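Local coordinates for protein lipase (Rhizopus niveus, PDB 1LGY) that hydrolyses the ester bonds of triacylglycerols and of the partial glycerides derived from them, with a strong preference for positions 1 and 3, at residues V47-I52 against S70-T75; T75-F80 against K138-G143. All blocks are in the same frame, centred on the assembly; numbering follows the deposited sequence.

Contact 1 of 2, residues V47-I52 against S70-T75; sequences VPDGKI and SDKQKT
Asp49 pushes its carboxylate into the turn that starts at Ser70, and each of its two oxygens finds a donor there. Ser70 OG gives its hydrogen to Asp49 OD1 over 2.7 Å, on the syn lone pair of that oxygen, while Lys72 N donates to Asp49 OD2 over 3.2 Å, also on the syn side but 34° out of the carboxylate plane. With chi1 at 82°, CG of Asp49 sits between its own backbone N and carbonyl carbon, which turns the carboxylate toward residues 70-75. The CB of Lys72 presses on the carboxylate as well, 3.3 Å from Asp49 OD1.

Ser70 OG takes part in three hydrogen bonds: besides donating to Asp49 it accepts from Gln73 N at 3.1 Å, the bond that defines an ST motif, and from Gln73 NE2 at 2.9 Å. The turn belongs to the hairpin joining strands 63-70 and 75-81, where Lys74 and Thr75 both face Ser70 in a G1 beta bulge; the opposing segment makes a type I turn from Val47 to Gly50 between helix 41-46 and strand 51-58. Behind the polar group Val47 lays CG2 against Ser70 CB and beside the side-chain nitrogen NE2 of Gln73, whose OE1 is bonded to Lys19.

Toward solvent the contact turns ionic. Lys51 NZ forms a salt bridge with Asp71 OD2 at 3.3 Å, meeting that oxygen on its anti side, while Asp71 OD1 is held by Arg69 and Tyr137. Lys51 and Lys72 probably offset the repulsion between Asp49 and Asp71, whose OD2 atoms lie 5.1 Å apart. Lys72, its chain bent at chi3 and chi4, curls back so that NZ makes a long salt bridge to Asp49 OD2, and a water accepting from NZ and donating to OD2 spans the same gap.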
loop_
_atom_site.group_PDB
_atom_site.type_symbol
_atom_site.label_atom_id
_atom_site.label_comp_id
_atom_site.label_asym_id
_atom_site.label_seq_id
_atom_site.Cartn_x
_atom_site.Cartn_y
_atom_site.Cartn_z
ATOM N N VAL A 47 -15.473 -2.543 6.807
ATOM C CA VAL A 47 -16.179 -3.371 5.855
ATOM C C VAL A 47 -16.911 -4.500 6.536
ATOM O O VAL A 47 -16.613 -5.664 6.346
ATOM C CB VAL A 47 -15.134 -3.789 4.686
ATOM C CG1 VAL A 47 -13.794 -4.034 5.270
ATOM C CG2 VAL A 47 -15.642 -4.952 3.854
ATOM N N PRO A 48 -18.008 -4.150 7.294
ATOM C CA PRO A 48 -18.864 -5.068 8.069
ATOM C C PRO A 48 -19.366 -6.352 7.406
ATOM O O PRO A 48 -19.546 -7.368 8.065
ATOM C CB PRO A 48 -20.007 -4.208 8.526
ATOM C CG PRO A 48 -20.127 -3.215 7.397
ATOM C CD PRO A 48 -18.687 -2.844 7.264
ATOM N N ASP A 49 -19.634 -6.383 6.105
ATOM C CA ASP A 49 -20.100 -7.618 5.492
ATOM C C ASP A 49 -18.990 -8.380 4.782
ATOM O O ASP A 49 -19.264 -9.181 3.902
ATOM C CB ASP A 49 -21.203 -7.257 4.548
ATOM C CG ASP A 49 -20.735 -6.769 3.195
ATOM O OD1 ASP A 49 -20.035 -5.770 3.124
ATOM O OD2 ASP A 49 -21.061 -7.428 2.206
ATOM N N GLY A 50 -17.729 -8.227 5.162
ATOM C CA GLY A 50 -16.653 -8.846 4.442
ATOM C C GLY A 50 -16.592 -10.337 4.622
ATOM O O GLY A 50 -16.760 -10.884 5.712
ATOM N N LYS A 51 -16.421 -10.989 3.480
ATOM C CA LYS A 51 -16.176 -12.414 3.436
ATOM C C LYS A 51 -14.698 -12.597 3.115
ATOM O O LYS A 51 -14.321 -12.230 1.996
ATOM C CB LYS A 51 -17.012 -13.104 2.332
ATOM C CG LYS A 51 -18.497 -13.285 2.600
ATOM C CD LYS A 51 -19.357 -12.179 1.922
ATOM C CE LYS A 51 -20.862 -12.283 2.324
ATOM N NZ LYS A 51 -21.723 -11.194 1.860
ATOM N N ILE A 52 -13.841 -13.101 4.036
ATOM C CA ILE A 52 -12.441 -13.389 3.704
ATOM C C ILE A 52 -12.360 -14.491 2.639
ATOM O O ILE A 52 -12.705 -15.638 2.893
ATOM C CB ILE A 52 -11.603 -13.851 4.964
ATOM C CG1 ILE A 52 -11.317 -12.661 5.835
ATOM C CG2 ILE A 52 -10.238 -14.449 4.556
ATOM C CD1 ILE A 52 -10.259 -12.934 6.933
ATOM N N SER A 70 -16.729 -7.847 -0.565
ATOM C CA SER A 70 -17.778 -7.130 0.166
ATOM C C SER A 70 -18.825 -6.923 -0.897
ATOM O O SER A 70 -18.631 -6.103 -1.807
ATOM C CB SER A 70 -17.369 -5.753 0.625
ATOM O OG SER A 70 -18.488 -4.973 1.023
ATOM N N ASP A 71 -19.906 -7.710 -0.800
ATOM C CA ASP A 71 -20.970 -7.581 -1.766
ATOM C C ASP A 71 -21.733 -6.277 -1.657
ATOM O O ASP A 71 -22.214 -5.719 -2.642
ATOM C CB ASP A 71 -21.871 -8.753 -1.593
ATOM C CG ASP A 71 -21.179 -10.019 -2.036
ATOM O OD1 ASP A 71 -20.489 -9.984 -3.041
ATOM O OD2 ASP A 71 -21.328 -11.046 -1.384
ATOM N N LYS A 72 -21.732 -5.758 -0.431
ATOM C CA LYS A 72 -22.371 -4.497 -0.169
ATOM C C LYS A 72 -21.688 -3.354 -0.909
ATOM O O LYS A 72 -22.322 -2.615 -1.647
ATOM C CB LYS A 72 -22.327 -4.288 1.310
ATOM C CG LYS A 72 -23.309 -3.200 1.676
ATOM C CD LYS A 72 -23.640 -3.241 3.165
ATOM C CE LYS A 72 -24.743 -4.243 3.568
ATOM N NZ LYS A 72 -24.360 -5.643 3.458
ATOM N N GLN A 73 -20.374 -3.213 -0.729
ATOM C CA GLN A 73 -19.588 -2.167 -1.371
ATOM C C GLN A 73 -19.080 -2.487 -2.762
ATOM O O GLN A 73 -18.388 -1.662 -3.374
ATOM C CB GLN A 73 -18.395 -1.830 -0.526
ATOM C CG GLN A 73 -18.859 -1.188 0.751
ATOM C CD GLN A 73 -17.808 -1.350 1.817
ATOM O OE1 GLN A 73 -17.056 -0.443 2.158
ATOM N NE2 GLN A 73 -17.756 -2.553 2.350
ATOM N N LYS A 74 -19.444 -3.658 -3.295
ATOM C CA LYS A 74 -18.957 -4.145 -4.576
ATOM C C LYS A 74 -17.439 -3.976 -4.754
ATOM O O LYS A 74 -16.942 -3.400 -5.719
ATOM C CB LYS A 74 -19.747 -3.428 -5.678
ATOM C CG LYS A 74 -21.191 -3.899 -5.592
ATOM C CD LYS A 74 -22.041 -3.177 -6.603
ATOM C CE LYS A 74 -23.489 -3.597 -6.376
ATOM N NZ LYS A 74 -23.790 -4.847 -7.063
ATOM N N THR A 75 -16.682 -4.470 -3.780
ATOM C CA THR A 75 -15.245 -4.347 -3.810
ATOM C C THR A 75 -14.633 -5.645 -3.356
ATOM O O THR A 75 -15.159 -6.356 -2.512
ATOM C CB THR A 75 -14.774 -3.231 -2.882
ATOM O OG1 THR A 75 -15.536 -2.065 -3.149
ATOM C CG2 THR A 75 -13.331 -2.876 -3.146
HETATM O O HOH W 1 -23.971 -7.781 1.764
#

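Contact 2 of 2, residues T75-F80 against K138-G143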
loop_
_atom_site.group_PDB
_atom_site.type_symbol
_atom_site.label_atom_id
_atom_site.label_comp_id
_atom_site.label_asym_id
_atom_site.label_seq_id
_atom_site.Cartn_x
_atom_site.Cartn_y
_atom_site.Cartn_z
ATOM N N THR A 75 -16.682 -4.470 -3.780
ATOM C CA THR A 75 -15.245 -4.347 -3.810
ATOM C C THR A 75 -14.633 -5.645 -3.356
ATOM O O THR A 75 -15.159 -6.356 -2.512
ATOM C CB THR A 75 -14.774 -3.231 -2.882
ATOM O OG1 THR A 75 -15.536 -2.065 -3.149
ATOM C CG2 THR A 75 -13.331 -2.876 -3.146
ATOM N N ILE A 76 -13.526 -5.921 -4.019
ATOM C CA ILE A 76 -12.639 -7.017 -3.750
ATOM C C ILE A 76 -11.397 -6.280 -3.318
ATOM O O ILE A 76 -10.824 -5.520 -4.097
ATOM C CB ILE A 76 -12.287 -7.797 -4.996
ATOM C CG1 ILE A 76 -13.528 -8.305 -5.638
ATOM C CG2 ILE A 76 -11.394 -8.975 -4.615
ATOM C CD1 ILE A 76 -13.219 -8.512 -7.103
ATOM N N TYR A 77 -11.015 -6.507 -2.066
ATOM C CA TYR A 77 -9.875 -5.862 -1.442
ATOM C C TYR A 77 -8.676 -6.773 -1.459
ATOM O O TYR A 77 -8.863 -7.940 -1.153
ATOM C CB TYR A 77 -10.176 -5.533 0.017
ATOM C CG TYR A 77 -11.168 -4.395 0.238
ATOM C CD1 TYR A 77 -10.720 -3.075 0.174
ATOM C CD2 TYR A 77 -12.504 -4.656 0.516
ATOM C CE1 TYR A 77 -11.593 -2.017 0.380
ATOM C CE2 TYR A 77 -13.386 -3.596 0.736
ATOM C CZ TYR A 77 -12.916 -2.294 0.661
ATOM O OH TYR A 77 -13.773 -1.245 0.856
ATOM N N LEU A 78 -7.466 -6.312 -1.779
ATOM C CA LEU A 78 -6.288 -7.152 -1.712
ATOM C C LEU A 78 -5.466 -6.399 -0.666
ATOM O O LEU A 78 -5.205 -5.210 -0.873
ATOM C CB LEU A 78 -5.564 -7.123 -2.984
ATOM C CG LEU A 78 -4.748 -8.274 -3.562
ATOM C CD1 LEU A 78 -3.834 -7.618 -4.594
ATOM C CD2 LEU A 78 -3.967 -9.075 -2.530
ATOM N N VAL A 79 -5.078 -7.008 0.481
ATOM C CA VAL A 79 -4.435 -6.238 1.546
ATOM C C VAL A 79 -3.145 -6.906 1.891
ATOM O O VAL A 79 -3.122 -8.115 2.054
ATOM C CB VAL A 79 -5.379 -6.186 2.786
ATOM C CG1 VAL A 79 -4.727 -5.551 4.006
ATOM C CG2 VAL A 79 -6.605 -5.358 2.404
ATOM N N PHE A 80 -2.073 -6.150 2.072
ATOM C CA PHE A 80 -0.778 -6.733 2.449
ATOM C C PHE A 80 -0.156 -6.137 3.698
ATOM O O PHE A 80 -0.511 -5.052 4.150
ATOM C CB PHE A 80 0.292 -6.554 1.394
ATOM C CG PHE A 80 0.041 -7.180 0.044
ATOM C CD1 PHE A 80 -0.672 -6.467 -0.905
ATOM C CD2 PHE A 80 0.526 -8.465 -0.236
ATOM C CE1 PHE A 80 -0.910 -7.038 -2.145
ATOM C CE2 PHE A 80 0.272 -9.010 -1.491
ATOM C CZ PHE A 80 -0.444 -8.303 -2.443
ATOM N N LYS A 138 -15.035 -3.673 -8.157
ATOM C CA LYS A 138 -13.734 -3.051 -8.274
ATOM C C LYS A 138 -12.737 -3.656 -7.282
ATOM O O LYS A 138 -13.106 -4.135 -6.217
ATOM C CB LYS A 138 -13.778 -1.532 -8.006
ATOM C CG LYS A 138 -15.142 -0.895 -7.720
ATOM C CD LYS A 138 -14.978 0.537 -7.192
ATOM C CE LYS A 138 -14.563 1.436 -8.378
ATOM N NZ LYS A 138 -15.603 1.610 -9.398
ATOM N N VAL A 139 -11.443 -3.571 -7.601
ATOM C CA VAL A 139 -10.388 -4.120 -6.782
ATOM C C VAL A 139 -9.649 -2.998 -6.088
ATOM O O VAL A 139 -9.087 -2.110 -6.723
ATOM C CB VAL A 139 -9.422 -4.900 -7.639
ATOM C CG1 VAL A 139 -8.541 -5.733 -6.711
ATOM C CG2 VAL A 139 -10.149 -5.797 -8.611
ATOM N N ILE A 140 -9.688 -2.913 -4.776
ATOM C CA ILE A 140 -8.834 -1.925 -4.108
ATOM C C ILE A 140 -7.628 -2.613 -3.528
ATOM O O ILE A 140 -7.851 -3.561 -2.819
ATOM C CB ILE A 140 -9.621 -1.248 -3.028
ATOM C CG1 ILE A 140 -10.709 -0.485 -3.814
ATOM C CG2 ILE A 140 -8.761 -0.442 -2.096
ATOM C CD1 ILE A 140 -11.638 0.510 -3.125
ATOM N N VAL A 141 -6.369 -2.216 -3.757
ATOM C CA VAL A 141 -5.193 -2.901 -3.189
ATOM C C VAL A 141 -4.652 -2.024 -2.098
ATOM O O VAL A 141 -4.565 -0.815 -2.303
ATOM C CB VAL A 141 -4.096 -3.102 -4.228
ATOM C CG1 VAL A 141 -3.032 -3.999 -3.639
ATOM C CG2 VAL A 141 -4.692 -3.715 -5.518
ATOM N N THR A 142 -4.275 -2.548 -0.951
ATOM C CA THR A 142 -3.814 -1.649 0.084
ATOM C C THR A 142 -2.854 -2.260 1.078
ATOM O O THR A 142 -2.760 -3.479 1.189
ATOM C CB THR A 142 -5.066 -1.076 0.791
ATOM O OG1 THR A 142 -4.600 0.120 1.383
ATOM C CG2 THR A 142 -5.672 -1.911 1.867
ATOM N N GLY A 143 -2.122 -1.389 1.779
ATOM C CA GLY A 143 -1.238 -1.845 2.831
ATOM C C GLY A 143 -0.502 -0.708 3.520
ATOM O O GLY A 143 -0.458 0.427 3.073
#
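Residues 75-80 and 138-143 pair as neighbouring parallel strands in the buried central sheet of the lipase, their short axes 4.6 Å apart at closest approach and 23° from parallel. Five backbone hydrogen bonds join them, running from Ile76 N to Lys138 O (2.9 Å) at one end to Phe80 N and Thr142 O at the other. Each of the five acceptor oxygens also receives a CA-H...O contact, the one from Val139 CA to Ile76 O measuring 3.1 Å.

On one face Tyr77 lies alongside Ile140, with Tyr77 CD1 3.8 Å from Ile140 CB. The CG2 of Thr75 rests over the centre of that ring and also meets Ile140 CG1 at 3.6 Å, while farther along Val79 CG2 touches Thr142 CG2. Thr142 OG1, anti to its own nitrogen at chi1 -158°, is hydrogen-bonded to Phe173 O on the next strand, 170-175. Helix 11-26 packs on this face through Tyr20 and Ile23.

This is the sheet of the alpha/beta hydrolase fold, and strand 138-144 leads into the nucleophile elbow, whose Ser145 belongs to the catalytic site with Asp204 and His257. The other face carries Leu78 CD1 against Val141 CG1 at 3.8 Å, and Val141 CG1 also lies in plane at the edge of the Phe80 ring, 4.0 Å from Phe80 CE1. Helices 110-133 and 146-161 cover these side chains.

Thr75 belongs to both contacts, and the hairpin turn of contact 1 runs directly into the first strand of contact 2. Their centres lie about 11 Å apart. A probable hydrogen bond between Lys74 O and Lys138 N joins them, together with packing of Val47 CG2 on Tyr77 CE2. Contact 1, partly buried and away from the annotated sites, ties two turns and the strand ends beside them at the rim of the central sheet with carboxylates, lysines and a water. Contact 2 lies deeper, where regular backbone bonds and apolar side chains do the work between two strands, one of which ends near the catalytic serine. Contact 2 has no salt bridge across its strands.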